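PDB 6O38: acinetobacter secreted protease CpaA from Acinetobacter nosocomialis M2, which is a secreted zinc metalloprotease, probably cleaving glycoprotein substrates as StcE-type relatives do, and forms a complex with its type II secretion chaperone CpaB. Local coordinates for residues A292-I297 / V308-S313; I297-N300 / T305-V308. All coordinates share one frame; numbering follows the deposited sequence.

Interaction 1. Residues A292-I297 / V308-S313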
# COMPACT_ATOMS: atom_id res chain seq x y z
N ALA A 292 15.13 -13.12 16.74
CA ALA A 292 16.54 -12.77 16.68
C ALA A 292 17.01 -12.20 18.01
O ALA A 292 16.23 -11.68 18.81
CB ALA A 292 16.80 -11.77 15.56
N THR A 293 18.31 -12.31 18.25
CA THR A 293 18.91 -11.78 19.47
C THR A 293 18.99 -10.26 19.41
O THR A 293 19.39 -9.68 18.39
CB THR A 293 20.30 -12.37 19.68
OG1 THR A 293 20.22 -13.80 19.69
CG2 THR A 293 20.88 -11.90 21.01
N ILE A 294 18.60 -9.61 20.50
CA ILE A 294 18.60 -8.16 20.62
C ILE A 294 19.78 -7.77 21.50
O ILE A 294 19.89 -8.25 22.64
CB ILE A 294 17.28 -7.64 21.20
CG1 ILE A 294 16.11 -8.01 20.29
CG2 ILE A 294 17.34 -6.13 21.41
CD1 ILE A 294 14.76 -7.77 20.90
N PRO A 295 20.68 -6.90 21.04
CA PRO A 295 21.80 -6.48 21.88
C PRO A 295 21.37 -5.46 22.93
O PRO A 295 20.45 -4.66 22.71
CB PRO A 295 22.78 -5.86 20.88
CG PRO A 295 21.90 -5.34 19.79
CD PRO A 295 20.71 -6.27 19.71
N ALA A 296 22.04 -5.51 24.08
CA ALA A 296 21.73 -4.58 25.16
C ALA A 296 21.97 -3.14 24.73
O ALA A 296 21.22 -2.23 25.10
CB ALA A 296 22.55 -4.91 26.40
N ILE A 297 23.02 -2.90 23.94
CA ILE A 297 23.29 -1.61 23.33
C ILE A 297 22.93 -1.73 21.86
O ILE A 297 23.56 -2.49 21.12
CB ILE A 297 24.74 -1.17 23.52
CG1 ILE A 297 25.08 -1.07 25.01
CG2 ILE A 297 25.00 0.15 22.82
CD1 ILE A 297 26.46 -0.52 25.29
N VAL A 308 12.92 -2.79 16.58
CA VAL A 308 13.31 -3.86 17.49
C VAL A 308 12.04 -4.50 18.02
O VAL A 308 11.13 -3.80 18.48
CB VAL A 308 14.18 -3.33 18.65
CG1 VAL A 308 14.52 -4.46 19.60
CG2 VAL A 308 15.43 -2.67 18.10
N LYS A 309 11.98 -5.83 17.97
CA LYS A 309 10.79 -6.60 18.34
C LYS A 309 11.11 -7.46 19.56
O LYS A 309 11.71 -8.54 19.43
CB LYS A 309 10.31 -7.45 17.17
CG LYS A 309 9.73 -6.64 16.02
CD LYS A 309 9.01 -7.53 15.03
CE LYS A 309 8.81 -6.83 13.69
NZ LYS A 309 7.99 -7.64 12.75
N LEU A 310 10.72 -6.98 20.74
CA LEU A 310 10.93 -7.72 21.98
C LEU A 310 9.89 -8.81 22.15
O LEU A 310 8.70 -8.59 21.91
CB LEU A 310 10.89 -6.77 23.18
CG LEU A 310 12.11 -5.87 23.41
CD1 LEU A 310 11.74 -4.70 24.29
CD2 LEU A 310 13.24 -6.68 24.03
N SER A 311 10.34 -9.99 22.56
CA SER A 311 9.46 -11.12 22.83
C SER A 311 9.96 -11.82 24.09
O SER A 311 10.93 -11.40 24.73
CB SER A 311 9.41 -12.08 21.64
OG SER A 311 10.62 -12.80 21.51
N THR A 312 9.28 -12.92 24.45
CA THR A 312 9.69 -13.68 25.62
C THR A 312 11.04 -14.36 25.40
O THR A 312 11.85 -14.47 26.33
CB THR A 312 8.62 -14.72 25.96
OG1 THR A 312 7.38 -14.06 26.23
CG2 THR A 312 9.02 -15.54 27.18
N SER A 313 11.31 -14.80 24.17
CA SER A 313 12.53 -15.55 23.88
C SER A 313 13.74 -14.66 23.63
O SER A 313 14.87 -15.17 23.63
CB SER A 313 12.30 -16.47 22.67
OG SER A 313 11.86 -15.73 21.54
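Ile294 is the residue of 292-297 that makes this contact: from the loop that follows strand 277-288 it reaches across to Val308 and Leu310 of strand 305-310, within a beta-sandwich domain of the StcE metalloprotease family. The strand lies between 277-288 and 330-335, parallel to both, and the loop brings the isoleucine back over one of its faces. Two branches of Ile294 are used. CG2 lies anti to the backbone N (chi1 -61° for CG1) and rests 3.7 Å from Val308 CG1, while CG1 continues along an extended chain (chi2 169°) that carries CD1 farther along the strand. There CD1 meets Val308 CG1 at 3.6 Å and Leu310 CD2 also at 3.6 Å, so one methyl bridges two residues of the strand. The side chains of Ile294 and Val308 meet at a slant, and a single methyl of the valine serves both isoleucine branches. Leu310 joins differently: its CB leaves the backbone away from the loop, but the end of the side chain turns back and presents CD2. Leu319 of strand 318-320 touches both Ile294 and Leu310, and Ile288 of strand 277-288 also touches Ile294, so the side-chain cluster is buried and largely apolar.

Polar groups at its border are met by the backbone and by nearby side chains. Asn314 donates through ND2 to the carbonyls of Ala292 and Lys309 and accepts the Ser311 N-H at OD1, so one amide links the loop to the end of the strand. Ser311 OG bonds to the carbonyl of Ser290 and takes a weak hydrogen bond from Ser313 N. Beside the apolar cluster, Ile294 CD1 also lies 3.5 Å from Lys309 O, a van der Waals contact with a carbonyl that also accepts a hydrogen bond from Asn314 ND2.

Interaction 2. Residues I297-N300 / T305-V308; sequences ILPN and TLKV
Leu298 meets Val308 head on, the side chains reaching toward each other tip to tip, with Leu298 CD2 3.8 Å from Val308 CG2. The loop here runs over the same face of strand 305-310 and contributes to the hydrophobic filling of the beta-sandwich domain. Leu298 turns its CB toward the strand: CG lies anti to the carbonyl carbon (chi1 -69°), and chi2 of 179° sets CD1 straight on from CA, with CD2 branching off toward Val308. The two methyls are thus divided between two strand residues. CD2 takes Val308, using the branch of the valine next to its backbone N, and CD1 faces Leu306 CD2 more loosely at 4.4 Å. Pro299 comes next and contributes CD, which lies 4.4 Å from Leu306 CD2, the same methyl that meets Leu298. That methyl owes its place to the torsions of Leu306, with CG anti to the backbone N (chi1 165°) and CD2 continuing outward, roughly anti to CA. Asn300 then turns its CB away from the strand, and its OD1 accepts a hydrogen bond from the backbone N of Gln324.

The contact is apolar throughout, and its distances are those of ordinary, fairly loose van der Waals packing. Leu321 and Pro322 also touch the Leu298 side chain, and the Leu298 backbone is hydrogen-bonded to Gln320 of strand 318-320. Across the sheet, strand 305-310 is held by backbone bonds on both edges: Thr305 and Lys307 to Lys286 of strand 277-288, and Leu306 to Lys330 and Val332 of strand 330-335. Lys307 reaches Glu410 at the end of helix 391-411 in a salt bridge, tying the strand to that helix.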
# COMPACT_ATOMS: atom_id res chain seq x y z
N ILE A 297 23.02 -2.90 23.94
CA ILE A 297 23.29 -1.61 23.33
C ILE A 297 22.93 -1.73 21.86
O ILE A 297 23.56 -2.49 21.12
CB ILE A 297 24.74 -1.17 23.52
CG1 ILE A 297 25.08 -1.07 25.01
CG2 ILE A 297 25.00 0.15 22.82
CD1 ILE A 297 26.46 -0.52 25.29
N LEU A 298 21.91 -0.98 21.43
CA LEU A 298 21.44 -1.08 20.06
C LEU A 298 22.53 -0.60 19.10
O LEU A 298 23.30 0.30 19.43
CB LEU A 298 20.17 -0.27 19.87
CG LEU A 298 18.93 -0.81 20.59
CD1 LEU A 298 17.72 0.09 20.35
CD2 LEU A 298 18.63 -2.23 20.15
N PRO A 299 22.62 -1.20 17.92
CA PRO A 299 23.73 -0.87 17.01
C PRO A 299 23.60 0.53 16.45
O PRO A 299 22.51 1.11 16.37
CB PRO A 299 23.60 -1.92 15.90
CG PRO A 299 22.15 -2.28 15.90
CD PRO A 299 21.71 -2.21 17.34
N ASN A 300 24.75 1.08 16.06
CA ASN A 300 24.77 2.40 15.43
C ASN A 300 24.00 2.36 14.12
O ASN A 300 24.05 1.38 13.37
CB ASN A 300 26.21 2.84 15.19
CG ASN A 300 26.97 3.07 16.48
OD1 ASN A 300 26.38 3.37 17.52
ND2 ASN A 300 28.29 2.92 16.43
N THR A 305 15.99 3.96 9.61
CA THR A 305 15.08 3.44 10.63
C THR A 305 15.53 2.07 11.12
O THR A 305 16.05 1.26 10.35
CB THR A 305 13.65 3.33 10.07
OG1 THR A 305 13.31 4.54 9.37
CG2 THR A 305 12.64 3.10 11.19
N LEU A 306 15.31 1.83 12.41
CA LEU A 306 15.59 0.55 13.04
C LEU A 306 14.40 0.16 13.90
O LEU A 306 13.92 0.97 14.70
CB LEU A 306 16.86 0.63 13.91
CG LEU A 306 17.08 -0.52 14.90
CD1 LEU A 306 17.51 -1.79 14.17
CD2 LEU A 306 18.09 -0.14 15.97
N LYS A 307 13.91 -1.07 13.73
CA LYS A 307 12.78 -1.57 14.49
C LYS A 307 13.20 -2.79 15.28
O LYS A 307 13.77 -3.73 14.72
CB LYS A 307 11.59 -1.90 13.58
CG LYS A 307 10.31 -2.20 14.37
CD LYS A 307 9.10 -2.31 13.46
CE LYS A 307 8.72 -0.97 12.86
NZ LYS A 307 7.47 -1.09 12.06
N VAL A 308 12.92 -2.79 16.58
CA VAL A 308 13.31 -3.86 17.49
C VAL A 308 12.04 -4.50 18.02
O VAL A 308 11.13 -3.80 18.48
CB VAL A 308 14.18 -3.33 18.65
CG1 VAL A 308 14.52 -4.46 19.60
CG2 VAL A 308 15.43 -2.67 18.10

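Overall arrangement
Interactions 1 and 2 are two neighbouring stations of one buried apolar layer: the loop between strands 277-288 and 305-310 is laid over a single strand, with their centres about 10 Å apart. Val308 belongs to both, giving CG1 to the first and CG2 to the second. The areas buried are nearly equal, and in each the touching residues are mostly buried. Their borders differ. At 292-297/308-313 the strand ends in a polar turn organised by Asn314, and Lys309 makes a weak, long ion pair with Glu103 of the CpaB chain. At 297-300/305-308 a partly exposed proline takes part, and no residue of CpaB touches either segment.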